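Local coordinates for alginate biosynthesis protein AlgX (Pseudomonas aeruginosa, PDB 4KNC) that takes part in the O-acetylation of the exopolysaccharide alginate and protects the polymer from degradation as it crosses the periplasm, at residues L91-K96 and F135-E140; Y85-G90 and K112-T117; E340-S345 and A431-A436; N371-M376 and L413-E418; I237-T242 and A261-N266. All blocks are in the same frame, centred on the assembly; numbering follows the deposited sequence.

Contact 1. Residues L91-K96 and F135-E140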
# COMPACT_ATOMS: atom_id res chain seq x y z
N LEU A 91 -10.60 15.41 8.88
CA LEU A 91 -9.58 16.11 9.65
C LEU A 91 -9.05 17.32 8.90
O LEU A 91 -8.77 18.35 9.50
CB LEU A 91 -8.42 15.19 10.02
CG LEU A 91 -8.73 14.17 11.12
CD1 LEU A 91 -7.70 13.05 11.10
CD2 LEU A 91 -8.80 14.83 12.49
N VAL A 92 -8.89 17.21 7.59
CA VAL A 92 -8.27 18.32 6.87
C VAL A 92 -9.30 19.37 6.45
O VAL A 92 -9.10 20.58 6.64
CB VAL A 92 -7.49 17.83 5.64
CG1 VAL A 92 -6.96 19.01 4.85
CG2 VAL A 92 -6.33 16.92 6.06
N ASN A 93 -10.40 18.90 5.88
CA ASN A 93 -11.41 19.79 5.34
C ASN A 93 -12.66 19.87 6.20
O ASN A 93 -13.76 20.08 5.68
CB ASN A 93 -11.74 19.40 3.90
CG ASN A 93 -10.65 19.79 2.92
OD1 ASN A 93 -10.03 18.93 2.28
ND2 ASN A 93 -10.41 21.10 2.80
N ARG A 94 -12.48 19.68 7.51
CA ARG A 94 -13.52 19.97 8.49
C ARG A 94 -14.41 21.18 8.13
O ARG A 94 -15.63 21.08 8.16
CB ARG A 94 -12.89 20.22 9.87
CG ARG A 94 -13.91 20.44 10.98
CD ARG A 94 -13.25 20.94 12.26
NE ARG A 94 -14.16 20.83 13.39
CZ ARG A 94 -13.90 21.31 14.60
NH1 ARG A 94 -12.75 21.92 14.83
NH2 ARG A 94 -14.78 21.16 15.58
N GLU A 95 -13.80 22.31 7.78
CA GLU A 95 -14.55 23.55 7.59
C GLU A 95 -15.54 23.54 6.43
O GLU A 95 -16.39 24.43 6.33
CB GLU A 95 -13.62 24.78 7.49
CG GLU A 95 -12.83 25.08 8.78
CD GLU A 95 -13.69 25.12 10.05
OE1 GLU A 95 -14.81 25.66 10.00
OE2 GLU A 95 -13.26 24.60 11.10
N LYS A 96 -15.45 22.55 5.55
CA LYS A 96 -16.39 22.45 4.43
C LYS A 96 -17.71 21.79 4.86
O LYS A 96 -18.69 21.77 4.10
CB LYS A 96 -15.76 21.67 3.27
CG LYS A 96 -14.43 22.26 2.80
CD LYS A 96 -14.61 23.60 2.12
CE LYS A 96 -13.32 24.06 1.46
NZ LYS A 96 -13.47 25.35 0.74
N PHE A 135 -4.36 20.19 9.38
CA PHE A 135 -5.74 19.89 9.76
C PHE A 135 -6.58 21.16 9.88
O PHE A 135 -6.06 22.25 10.13
CB PHE A 135 -5.81 19.16 11.10
CG PHE A 135 -5.26 17.76 11.08
CD1 PHE A 135 -4.69 17.24 9.93
CD2 PHE A 135 -5.32 16.97 12.21
CE1 PHE A 135 -4.18 15.95 9.92
CE2 PHE A 135 -4.83 15.69 12.21
CZ PHE A 135 -4.25 15.17 11.06
N ASP A 136 -7.89 20.99 9.72
CA ASP A 136 -8.84 22.10 9.83
C ASP A 136 -8.38 23.29 8.99
O ASP A 136 -8.44 24.42 9.43
CB ASP A 136 -8.98 22.52 11.30
CG ASP A 136 -10.34 23.11 11.59
OD1 ASP A 136 -11.09 23.32 10.62
OD2 ASP A 136 -10.65 23.36 12.77
N GLU A 137 -7.90 23.01 7.79
CA GLU A 137 -7.22 24.02 6.98
C GLU A 137 -8.17 25.13 6.55
O GLU A 137 -9.39 24.92 6.44
CB GLU A 137 -6.63 23.38 5.73
CG GLU A 137 -7.71 23.06 4.68
CD GLU A 137 -7.15 22.54 3.36
OE1 GLU A 137 -5.95 22.20 3.29
OE2 GLU A 137 -7.93 22.47 2.39
N LYS A 138 -7.60 26.30 6.30
CA LYS A 138 -8.27 27.32 5.48
C LYS A 138 -7.34 27.73 4.35
O LYS A 138 -6.38 28.47 4.55
CB LYS A 138 -8.69 28.52 6.32
CG LYS A 138 -9.79 28.20 7.33
N GLU A 139 -7.62 27.20 3.17
CA GLU A 139 -6.76 27.35 2.01
C GLU A 139 -7.63 27.67 0.83
O GLU A 139 -8.77 27.22 0.78
CB GLU A 139 -6.04 26.04 1.72
CG GLU A 139 -5.04 25.63 2.78
CD GLU A 139 -3.78 26.49 2.75
OE1 GLU A 139 -3.50 27.11 1.70
OE2 GLU A 139 -3.07 26.52 3.77
N GLU A 140 -7.10 28.40 -0.14
CA GLU A 140 -7.86 28.68 -1.35
C GLU A 140 -7.96 27.44 -2.24
O GLU A 140 -9.00 27.17 -2.82
CB GLU A 140 -7.24 29.83 -2.11
CG GLU A 140 -7.47 31.14 -1.42
CD GLU A 140 -8.93 31.58 -1.48
OE1 GLU A 140 -9.57 31.39 -2.53
OE2 GLU A 140 -9.42 32.12 -0.46
O HOH W 1 -11.04 22.75 6.89
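The backbone of F135-E137 runs past the end of helix 89-93 and gives it two bonds, D136 N to L91 O at 2.8 Å and E137 N to V92 O at 2.9 Å. In this part of the SGNH hydrolase-like domain, a loop ahead of helix 153-169 thus takes up carbonyls of a short helix. F135 lies alongside L91, and CB of L91 sits over the centre of the phenyl face, 4.0 Å from the ring centroid; both methyls of L91 reach the CE2 side of the ring. D136 turns its carboxylate back over the helix end, CG anti to the backbone N (chi1 -152°). There OD2 forms a salt bridge with R94 NH1, which meets it from above the carboxylate plane at 3.3 Å. E95 OE2 approaches D136 OD1 to 2.6 Å with the two carboxylates nearly coplanar, close enough that one of them probably holds a proton; E95 OE1 also pairs with K102. E137 holds a salt bridge to R158 through OE1. Its OE2 receives N93 ND2 at 2.9 Å, the amide and carboxylate planes standing 85° apart.

Contact 2. Residues Y85-G90 and K112-T117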
# COMPACT_ATOMS: atom_id res chain seq x y z
N TYR A 85 0.83 8.32 6.33
CA TYR A 85 -0.48 7.90 6.79
C TYR A 85 -1.46 9.01 6.41
O TYR A 85 -1.64 9.96 7.17
CB TYR A 85 -0.43 7.73 8.30
CG TYR A 85 -1.56 6.94 8.96
CD1 TYR A 85 -1.93 5.67 8.51
CD2 TYR A 85 -2.21 7.45 10.09
CE1 TYR A 85 -2.94 4.94 9.15
CE2 TYR A 85 -3.22 6.73 10.73
CZ TYR A 85 -3.58 5.49 10.26
OH TYR A 85 -4.57 4.80 10.90
N GLN A 86 -2.04 8.90 5.22
CA GLN A 86 -2.84 10.00 4.66
C GLN A 86 -4.01 10.34 5.60
O GLN A 86 -4.79 9.47 5.99
CB GLN A 86 -3.35 9.64 3.26
CG GLN A 86 -3.79 10.85 2.43
CD GLN A 86 -4.54 10.46 1.15
OE1 GLN A 86 -5.20 9.42 1.10
NE2 GLN A 86 -4.42 11.28 0.11
N PRO A 87 -4.12 11.61 6.00
CA PRO A 87 -5.17 11.98 6.95
C PRO A 87 -6.57 12.03 6.31
O PRO A 87 -6.70 12.09 5.09
CB PRO A 87 -4.73 13.36 7.44
CG PRO A 87 -3.90 13.91 6.29
CD PRO A 87 -3.18 12.71 5.72
N THR A 88 -7.61 12.02 7.13
CA THR A 88 -8.96 11.95 6.58
C THR A 88 -9.42 13.29 5.99
O THR A 88 -8.87 14.35 6.29
CB THR A 88 -9.98 11.42 7.61
OG1 THR A 88 -9.93 12.22 8.80
CG2 THR A 88 -9.66 9.95 7.97
N ARG A 89 -10.42 13.22 5.13
CA ARG A 89 -11.02 14.41 4.55
C ARG A 89 -11.67 15.21 5.66
O ARG A 89 -11.73 16.43 5.60
CB ARG A 89 -12.04 14.02 3.47
CG ARG A 89 -11.41 13.21 2.33
CD ARG A 89 -12.44 12.70 1.31
NE ARG A 89 -12.95 13.76 0.42
CZ ARG A 89 -14.11 14.38 0.59
NH1 ARG A 89 -14.90 14.06 1.61
NH2 ARG A 89 -14.49 15.32 -0.28
N GLY A 90 -12.17 14.52 6.68
CA GLY A 90 -12.79 15.20 7.80
C GLY A 90 -11.78 16.00 8.62
O GLY A 90 -12.05 17.14 9.00
N LYS A 112 -6.98 13.52 18.06
CA LYS A 112 -6.28 12.90 19.18
C LYS A 112 -5.93 11.45 18.84
O LYS A 112 -4.80 11.00 19.00
CB LYS A 112 -7.20 12.96 20.41
CG LYS A 112 -6.55 12.56 21.71
CD LYS A 112 -7.59 12.17 22.76
CE LYS A 112 -8.48 13.34 23.14
NZ LYS A 112 -9.68 12.86 23.88
N ASN A 113 -6.92 10.70 18.37
CA ASN A 113 -6.68 9.30 18.02
C ASN A 113 -5.70 9.11 16.87
O ASN A 113 -4.82 8.23 16.91
CB ASN A 113 -8.01 8.58 17.78
CG ASN A 113 -8.77 8.35 19.07
OD1 ASN A 113 -8.17 8.31 20.14
ND2 ASN A 113 -10.08 8.22 18.97
N TYR A 114 -5.82 9.96 15.85
CA TYR A 114 -4.87 9.98 14.75
C TYR A 114 -3.44 10.22 15.26
O TYR A 114 -2.51 9.45 14.94
CB TYR A 114 -5.28 11.06 13.74
CG TYR A 114 -4.36 11.15 12.55
CD1 TYR A 114 -3.25 11.98 12.56
CD2 TYR A 114 -4.60 10.40 11.40
CE1 TYR A 114 -2.39 12.07 11.46
CE2 TYR A 114 -3.75 10.47 10.29
CZ TYR A 114 -2.65 11.32 10.33
OH TYR A 114 -1.80 11.39 9.25
N LEU A 115 -3.26 11.26 16.07
CA LEU A 115 -1.91 11.59 16.58
C LEU A 115 -1.31 10.46 17.41
O LEU A 115 -0.11 10.15 17.30
CB LEU A 115 -1.95 12.88 17.40
CG LEU A 115 -2.11 14.14 16.55
CD1 LEU A 115 -2.40 15.32 17.45
CD2 LEU A 115 -0.86 14.38 15.70
N ALA A 116 -2.16 9.84 18.23
CA ALA A 116 -1.76 8.65 18.99
C ALA A 116 -1.26 7.54 18.06
O ALA A 116 -0.26 6.86 18.35
CB ALA A 116 -2.92 8.15 19.86
N THR A 117 -1.94 7.36 16.93
CA THR A 117 -1.54 6.35 15.95
C THR A 117 -0.19 6.65 15.30
O THR A 117 0.66 5.77 15.13
CB THR A 117 -2.63 6.20 14.85
OG1 THR A 117 -3.83 5.72 15.46
CG2 THR A 117 -2.20 5.23 13.76
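Y114 swings its ring off helix 107-123 with CG anti to the backbone N (chi1 -179°), and Y85 does likewise at the end of strand 80-85 (chi1 -164°), which brings the two tyrosines past each other in opposite directions. Their planes are within 24° of parallel, but the rings are slid so far apart, with centroids at 5.4 Å, that they barely overlap. Contact falls at one corner, Y85 CD2 to Y114 CE2 at 3.4 Å. Three residues on, T117 lays CG2 against CE2 of Y85 at 3.5 Å, crossing that side chain at about a right angle. P87 packs beside the hydroxyl end of Y114, with P87 CB 4.1 Å from Y114 CZ. The ring of F135 also meets Y114, edge to face, while Y85 carries its own hydroxyl away to G58 N. All of this lies in the SGNH hydrolase-like domain, where the strand runs out into the loop leading to helix 89-93. The Y114 hydroxyl donates to Y85 O at 2.5 Å, nearly along the C=O axis. With all the touching residues buried, this short bond satisfies a carbonyl at the strand's end and ties it to the helix through a side chain.

Contact 3. Residues E340-S345 and A431-A436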
# COMPACT_ATOMS: atom_id res chain seq x y z
N GLU A 340 -1.18 -31.41 -7.15
CA GLU A 340 -0.08 -31.64 -6.23
C GLU A 340 1.18 -31.12 -6.90
O GLU A 340 1.54 -31.58 -7.98
CB GLU A 340 0.10 -33.13 -5.93
N VAL A 341 1.86 -30.16 -6.28
CA VAL A 341 3.02 -29.54 -6.91
C VAL A 341 4.35 -29.99 -6.30
O VAL A 341 5.31 -30.28 -7.02
CB VAL A 341 2.92 -28.00 -6.88
CG1 VAL A 341 4.07 -27.39 -7.67
CG2 VAL A 341 1.59 -27.55 -7.44
N LEU A 342 4.42 -30.04 -4.97
CA LEU A 342 5.64 -30.51 -4.32
C LEU A 342 5.29 -31.56 -3.28
O LEU A 342 4.37 -31.38 -2.48
CB LEU A 342 6.38 -29.36 -3.67
CG LEU A 342 6.75 -28.20 -4.58
CD1 LEU A 342 7.30 -27.04 -3.77
CD2 LEU A 342 7.77 -28.64 -5.62
N LEU A 343 6.03 -32.67 -3.30
CA LEU A 343 5.81 -33.76 -2.36
C LEU A 343 7.13 -34.13 -1.70
O LEU A 343 8.07 -34.56 -2.36
CB LEU A 343 5.19 -34.98 -3.06
CG LEU A 343 4.77 -36.20 -2.23
CD1 LEU A 343 3.63 -35.86 -1.27
CD2 LEU A 343 4.38 -37.39 -3.12
N ASN A 344 7.20 -33.93 -0.38
CA ASN A 344 8.32 -34.38 0.43
C ASN A 344 8.31 -35.92 0.56
O ASN A 344 8.25 -36.46 1.67
CB ASN A 344 8.23 -33.73 1.82
CG ASN A 344 9.44 -34.01 2.70
OD1 ASN A 344 10.42 -34.63 2.28
ND2 ASN A 344 9.37 -33.54 3.94
N SER A 345 8.38 -36.61 -0.58
CA SER A 345 8.30 -38.08 -0.59
C SER A 345 9.47 -38.79 0.10
O SER A 345 9.36 -39.96 0.46
CB SER A 345 8.15 -38.60 -2.03
OG SER A 345 9.21 -38.16 -2.85
N ALA A 431 7.33 -24.34 -8.60
CA ALA A 431 7.39 -24.09 -7.16
C ALA A 431 8.66 -24.62 -6.50
O ALA A 431 9.25 -25.61 -6.94
CB ALA A 431 6.16 -24.65 -6.48
N SER A 432 9.07 -23.94 -5.43
CA SER A 432 10.29 -24.28 -4.73
C SER A 432 10.17 -23.91 -3.25
O SER A 432 9.50 -22.95 -2.89
CB SER A 432 11.48 -23.56 -5.35
OG SER A 432 11.71 -24.04 -6.67
N ILE A 433 10.84 -24.70 -2.42
CA ILE A 433 10.78 -24.53 -0.97
C ILE A 433 12.20 -24.41 -0.46
O ILE A 433 13.05 -25.25 -0.77
CB ILE A 433 10.12 -25.76 -0.31
CG1 ILE A 433 8.61 -25.74 -0.56
CG2 ILE A 433 10.38 -25.78 1.19
CD1 ILE A 433 7.90 -24.67 0.20
N CYS A 434 12.46 -23.39 0.34
CA CYS A 434 13.82 -23.14 0.82
C CYS A 434 13.90 -22.80 2.30
O CYS A 434 12.92 -22.36 2.93
CB CYS A 434 14.49 -22.02 0.01
SG CYS A 434 13.62 -20.42 0.10
N GLN A 435 15.09 -23.01 2.83
CA GLN A 435 15.42 -22.59 4.17
C GLN A 435 15.32 -21.07 4.28
O GLN A 435 15.54 -20.35 3.31
CB GLN A 435 16.81 -23.09 4.58
CG GLN A 435 17.07 -23.00 6.07
CD GLN A 435 17.97 -24.11 6.56
OE1 GLN A 435 18.60 -24.81 5.77
NE2 GLN A 435 18.02 -24.28 7.88
N ALA A 436 14.96 -20.59 5.47
CA ALA A 436 14.85 -19.17 5.76
C ALA A 436 16.01 -18.74 6.65
O ALA A 436 16.44 -19.50 7.52
CB ALA A 436 13.52 -18.87 6.43
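Inside the C-terminal carbohydrate-binding module, two antiparallel sheets face each other, and strands 338-343 and 428-435 meet here across the apolar layer between them. No hydrogen bond joins the two segments. Their axes come within 7.4 Å and run in roughly the same direction, 29° apart, too far for backbone pairing, so the contact is made by side chains of one strand against side chains and a little backbone of the other. L342 carries most of it. Its CG stands anti to the carbonyl carbon (chi1 -56°), and from there the two methyls divide: CD1 rests between CB of A431, at 3.8 Å, and CG1 of I433, at 3.7 Å, whereas CD2 turns to the A431 backbone and lies 3.6 Å from its carbonyl O. V341 adds a second touch to the same alanine, CG1 to A431 CB at 3.6 Å. The small CB of A431 is therefore met by two consecutive residues of one strand. This fits the classic beta bulge in which V341 and L342 both face L415, and both side chains point toward strand 428-435. I433 crosses L342 obliquely and has further neighbours in Y355 and A357 on strand 355-361. S432 points away from this layer, its hydroxyl bonded to S329. Two residues beyond S432, C434 is disulfide-bonded to C321, at the boundary between the SGNH hydrolase-like region and the module. Two four-stranded antiparallel sheets packed face to face through buried aliphatic side chains make a beta-sandwich, the architecture found in many carbohydrate-binding modules.

Contact 4. Residues N371-M376 and L413-E418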
# COMPACT_ATOMS: atom_id res chain seq x y z
N ASN A 371 -3.23 -22.01 -2.51
CA ASN A 371 -2.30 -23.00 -1.98
C ASN A 371 -2.91 -23.89 -0.92
O ASN A 371 -3.66 -23.42 -0.06
CB ASN A 371 -1.11 -22.32 -1.33
CG ASN A 371 -0.36 -21.41 -2.26
OD1 ASN A 371 0.48 -21.87 -3.04
ND2 ASN A 371 -0.65 -20.12 -2.19
N THR A 372 -2.55 -25.16 -0.95
CA THR A 372 -2.84 -26.03 0.17
C THR A 372 -1.55 -26.64 0.64
O THR A 372 -0.77 -27.14 -0.17
CB THR A 372 -3.87 -27.12 -0.19
OG1 THR A 372 -5.03 -26.49 -0.74
CG2 THR A 372 -4.27 -27.88 1.06
N ILE A 373 -1.31 -26.58 1.95
CA ILE A 373 -0.09 -27.06 2.56
C ILE A 373 -0.40 -28.18 3.55
O ILE A 373 -1.03 -27.93 4.57
CB ILE A 373 0.63 -25.93 3.32
CG1 ILE A 373 1.10 -24.84 2.36
CG2 ILE A 373 1.79 -26.50 4.06
CD1 ILE A 373 0.07 -23.71 2.11
N TRP A 374 0.05 -29.40 3.23
CA TRP A 374 -0.16 -30.56 4.09
C TRP A 374 1.06 -30.85 4.94
O TRP A 374 2.21 -30.74 4.47
CB TRP A 374 -0.48 -31.82 3.27
CG TRP A 374 -1.83 -31.84 2.64
CD1 TRP A 374 -2.15 -31.43 1.38
CD2 TRP A 374 -3.06 -32.28 3.24
NE1 TRP A 374 -3.50 -31.59 1.15
CE2 TRP A 374 -4.08 -32.11 2.28
CE3 TRP A 374 -3.39 -32.80 4.49
CZ2 TRP A 374 -5.41 -32.44 2.54
CZ3 TRP A 374 -4.71 -33.13 4.74
CH2 TRP A 374 -5.70 -32.96 3.77
N TYR A 375 0.80 -31.27 6.18
CA TYR A 375 1.84 -31.66 7.10
C TYR A 375 1.78 -33.16 7.40
O TYR A 375 0.78 -33.82 7.12
CB TYR A 375 1.73 -30.84 8.39
CG TYR A 375 1.84 -29.36 8.12
CD1 TYR A 375 3.08 -28.76 7.89
CD2 TYR A 375 0.71 -28.55 8.08
CE1 TYR A 375 3.19 -27.41 7.64
CE2 TYR A 375 0.81 -27.19 7.82
CZ TYR A 375 2.05 -26.63 7.61
OH TYR A 375 2.17 -25.29 7.35
N MET A 376 2.86 -33.69 7.97
CA MET A 376 2.99 -35.12 8.25
C MET A 376 1.97 -35.66 9.27
O MET A 376 1.92 -36.86 9.52
CB MET A 376 4.41 -35.44 8.73
CG MET A 376 5.50 -35.10 7.72
SD MET A 376 5.93 -36.43 6.60
CE MET A 376 7.23 -35.67 5.62
N LEU A 413 4.69 -31.83 4.38
CA LEU A 413 4.52 -32.99 3.53
C LEU A 413 4.28 -32.59 2.09
O LEU A 413 4.95 -33.09 1.18
CB LEU A 413 3.36 -33.86 4.01
CG LEU A 413 3.05 -34.91 2.94
CD1 LEU A 413 4.09 -36.05 2.99
CD2 LEU A 413 1.65 -35.43 3.08
N SER A 414 3.34 -31.68 1.85
CA SER A 414 3.07 -31.31 0.46
C SER A 414 2.56 -29.89 0.21
O SER A 414 2.01 -29.24 1.10
CB SER A 414 2.12 -32.32 -0.20
OG SER A 414 0.77 -31.99 0.06
N LEU A 415 2.78 -29.43 -1.02
CA LEU A 415 2.17 -28.21 -1.51
C LEU A 415 1.36 -28.53 -2.76
O LEU A 415 1.87 -29.16 -3.70
CB LEU A 415 3.21 -27.14 -1.83
CG LEU A 415 2.66 -25.94 -2.62
CD1 LEU A 415 1.68 -25.13 -1.79
CD2 LEU A 415 3.77 -25.05 -3.16
N GLU A 416 0.11 -28.07 -2.77
CA GLU A 416 -0.82 -28.29 -3.86
C GLU A 416 -1.37 -26.96 -4.34
O GLU A 416 -1.54 -26.03 -3.55
CB GLU A 416 -2.00 -29.15 -3.39
CG GLU A 416 -1.65 -30.56 -2.96
CD GLU A 416 -2.87 -31.33 -2.46
OE1 GLU A 416 -2.83 -32.57 -2.48
OE2 GLU A 416 -3.86 -30.68 -2.04
N ILE A 417 -1.68 -26.88 -5.62
CA ILE A 417 -2.17 -25.62 -6.17
C ILE A 417 -3.48 -25.75 -6.96
O ILE A 417 -3.55 -26.44 -7.97
CB ILE A 417 -1.08 -24.94 -7.03
CG1 ILE A 417 0.08 -24.51 -6.13
CG2 ILE A 417 -1.66 -23.74 -7.78
CD1 ILE A 417 1.12 -23.68 -6.81
N GLU A 418 -4.51 -25.07 -6.48
CA GLU A 418 -5.79 -25.03 -7.20
C GLU A 418 -5.66 -24.14 -8.45
O GLU A 418 -5.23 -22.99 -8.36
CB GLU A 418 -6.89 -24.49 -6.28
CG GLU A 418 -8.30 -24.64 -6.82
CD GLU A 418 -8.86 -26.03 -6.60
OE1 GLU A 418 -8.80 -26.53 -5.46
OE2 GLU A 418 -9.36 -26.63 -7.58
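W374 O is gripped by two backbone donors, L413 N at 2.7 Å and S414 N at 3.0 Å, both reaching it from the same face of its carbonyl plane. The double grip marks a classic beta bulge, in which L413 and S414 together oppose W374. W374 N reaches S414 O within the bulge; beyond it T372 and E416 exchange two bonds of 2.9 Å each. These are the two middle strands, 368-375 and 412-418, of one antiparallel sheet of the carbohydrate-binding module. The face bearing T372, W374, S414 and E416 is the more polar. Here E416 runs extended beyond CG and sets OE2 at the edge of the W374 indole, in its plane; NE1 to OE2 is a weak bond of 3.3 Å, with ring and carboxylate planes 76° apart. S414 OG sits obliquely by the same ring, 3.3 Å from W374 CD1. On the other face, L415 CD1 lies 4.2 Å from I373 CG1 and 3.7 Å from N371 OD1. That amide oxygen is buried without a polar partner, although N371 ND2 bonds to L383 O. At the bulged end M376 crosses L413 at about a right angle, SD and CE both against CD1.

Contact 5. Residues I237-T242 and A261-N266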
# COMPACT_ATOMS: atom_id res chain seq x y z
N ILE A 237 15.95 6.49 -2.99
CA ILE A 237 14.65 6.60 -2.33
C ILE A 237 13.53 6.05 -3.23
O ILE A 237 13.43 6.43 -4.39
CB ILE A 237 14.30 8.06 -1.95
CG1 ILE A 237 15.44 8.69 -1.14
CG2 ILE A 237 12.99 8.10 -1.17
CD1 ILE A 237 15.13 10.09 -0.61
N ALA A 238 12.72 5.15 -2.68
CA ALA A 238 11.65 4.51 -3.43
C ALA A 238 10.32 4.78 -2.76
O ALA A 238 10.24 4.85 -1.53
CB ALA A 238 11.89 3.01 -3.51
N LEU A 239 9.29 4.94 -3.57
CA LEU A 239 7.96 5.24 -3.10
C LEU A 239 7.03 4.10 -3.49
O LEU A 239 6.94 3.73 -4.66
CB LEU A 239 7.47 6.55 -3.71
CG LEU A 239 6.02 6.97 -3.47
CD1 LEU A 239 5.71 7.08 -1.98
CD2 LEU A 239 5.74 8.27 -4.18
N VAL A 240 6.35 3.54 -2.50
CA VAL A 240 5.31 2.55 -2.78
C VAL A 240 4.01 3.10 -2.21
O VAL A 240 4.02 3.74 -1.16
CB VAL A 240 5.66 1.14 -2.22
CG1 VAL A 240 6.81 0.55 -3.02
CG2 VAL A 240 6.01 1.20 -0.73
N GLY A 241 2.91 2.88 -2.92
CA GLY A 241 1.68 3.57 -2.58
C GLY A 241 0.50 3.25 -3.47
O GLY A 241 0.52 2.28 -4.21
N THR A 242 -0.52 4.10 -3.39
CA THR A 242 -1.80 3.86 -4.05
C THR A 242 -1.95 4.78 -5.25
O THR A 242 -0.98 5.42 -5.69
CB THR A 242 -2.94 4.17 -3.08
OG1 THR A 242 -2.94 5.58 -2.80
CG2 THR A 242 -2.75 3.38 -1.78
N ALA A 261 16.08 15.05 -3.74
CA ALA A 261 16.49 13.69 -4.09
C ALA A 261 15.56 13.06 -5.12
O ALA A 261 14.36 13.36 -5.13
CB ALA A 261 16.51 12.82 -2.85
N ASP A 262 16.10 12.19 -5.97
CA ASP A 262 15.29 11.34 -6.87
C ASP A 262 14.36 10.41 -6.09
O ASP A 262 14.74 9.81 -5.09
CB ASP A 262 16.18 10.50 -7.79
CG ASP A 262 16.60 11.25 -9.05
OD1 ASP A 262 15.82 12.10 -9.52
OD2 ASP A 262 17.70 11.00 -9.58
N ILE A 263 13.12 10.29 -6.56
CA ILE A 263 12.17 9.40 -5.92
C ILE A 263 11.71 8.37 -6.94
O ILE A 263 11.00 8.71 -7.89
CB ILE A 263 10.94 10.17 -5.39
CG1 ILE A 263 11.37 11.29 -4.44
CG2 ILE A 263 9.96 9.23 -4.73
CD1 ILE A 263 11.72 10.83 -3.04
N LEU A 264 12.11 7.12 -6.76
CA LEU A 264 11.62 6.03 -7.61
C LEU A 264 10.18 5.72 -7.28
O LEU A 264 9.90 5.15 -6.23
CB LEU A 264 12.44 4.77 -7.39
CG LEU A 264 13.95 4.93 -7.61
CD1 LEU A 264 14.66 3.67 -7.13
CD2 LEU A 264 14.24 5.20 -9.07
N ASN A 265 9.26 6.08 -8.18
CA ASN A 265 7.83 5.87 -7.95
C ASN A 265 7.35 4.48 -8.39
O ASN A 265 7.32 4.18 -9.58
CB ASN A 265 7.04 6.95 -8.69
CG ASN A 265 5.57 6.96 -8.31
OD1 ASN A 265 5.05 5.99 -7.75
ND2 ASN A 265 4.89 8.06 -8.61
N ASN A 266 6.96 3.64 -7.43
CA ASN A 266 6.42 2.32 -7.74
C ASN A 266 4.97 2.16 -7.28
O ASN A 266 4.49 1.03 -7.08
CB ASN A 266 7.30 1.21 -7.13
CG ASN A 266 8.70 1.16 -7.74
OD1 ASN A 266 9.69 1.45 -7.07
ND2 ASN A 266 8.79 0.76 -9.01
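I237 packs on the residues that lead into strand 263-265. Its CB lies 3.6 Å from D262 O, and the side chain then forks: CG2 touches I263 CD1 at 3.5 Å, while CG1, anti to the carbonyl carbon (chi1 -53°), passes 4.2 Å from D262 O and carries CD1 on to A261 CB at 3.8 Å. I263 works in both directions, since its CG2 branch meets L239 CB, also at 3.8 Å. Next to this aliphatic row the backbones pair in parallel. L264 N donates to I237 O, and L264 takes L239 N on its own carbonyl O at 2.7 Å. N266 N then reaches L239 O at 2.8 Å, and N266 brings its CB toward V240 CG1. L264 lies with A238 on the other face, and its CB and CG both border I237 O. The two strands, with helix 251-259 between them in the chain, form a beta-alpha-beta unit of the SGNH hydrolase-like domain, strand 263-265 forming an edge of the parallel sheet. The chain leaves strand 237-240 toward S243, the probable nucleophile. Helix 251-259 covers the L239 and I263 face, helix 275-282 lies over A238 and V240, and strand 293-298 flanks 237-240 on its inner side.

Contacts 1, 2 and 5 belong to the SGNH hydrolase-like domain, contacts 3 and 4 to the carbohydrate-binding module. Contacts 1 and 2 touch and share helix 89-93: F135 packs on both P87 and Y114, so the buried aromatic cluster of contact 2 continues into contact 1 before giving way to charged, partly exposed groups. Contact 5 is buried in the parallel sheet, its centre about 22 Å from that of contact 2, and relies on backbone bonds with aliphatic cover. Contacts 3 and 4 adjoin, since strands 338-343 and 412-418 are sheet neighbours. Contact 4 pairs strands within one sheet and has a polar, partly exposed face; contact 3 joins two sheets through apolar packing, with no hydrogen bond between its segments.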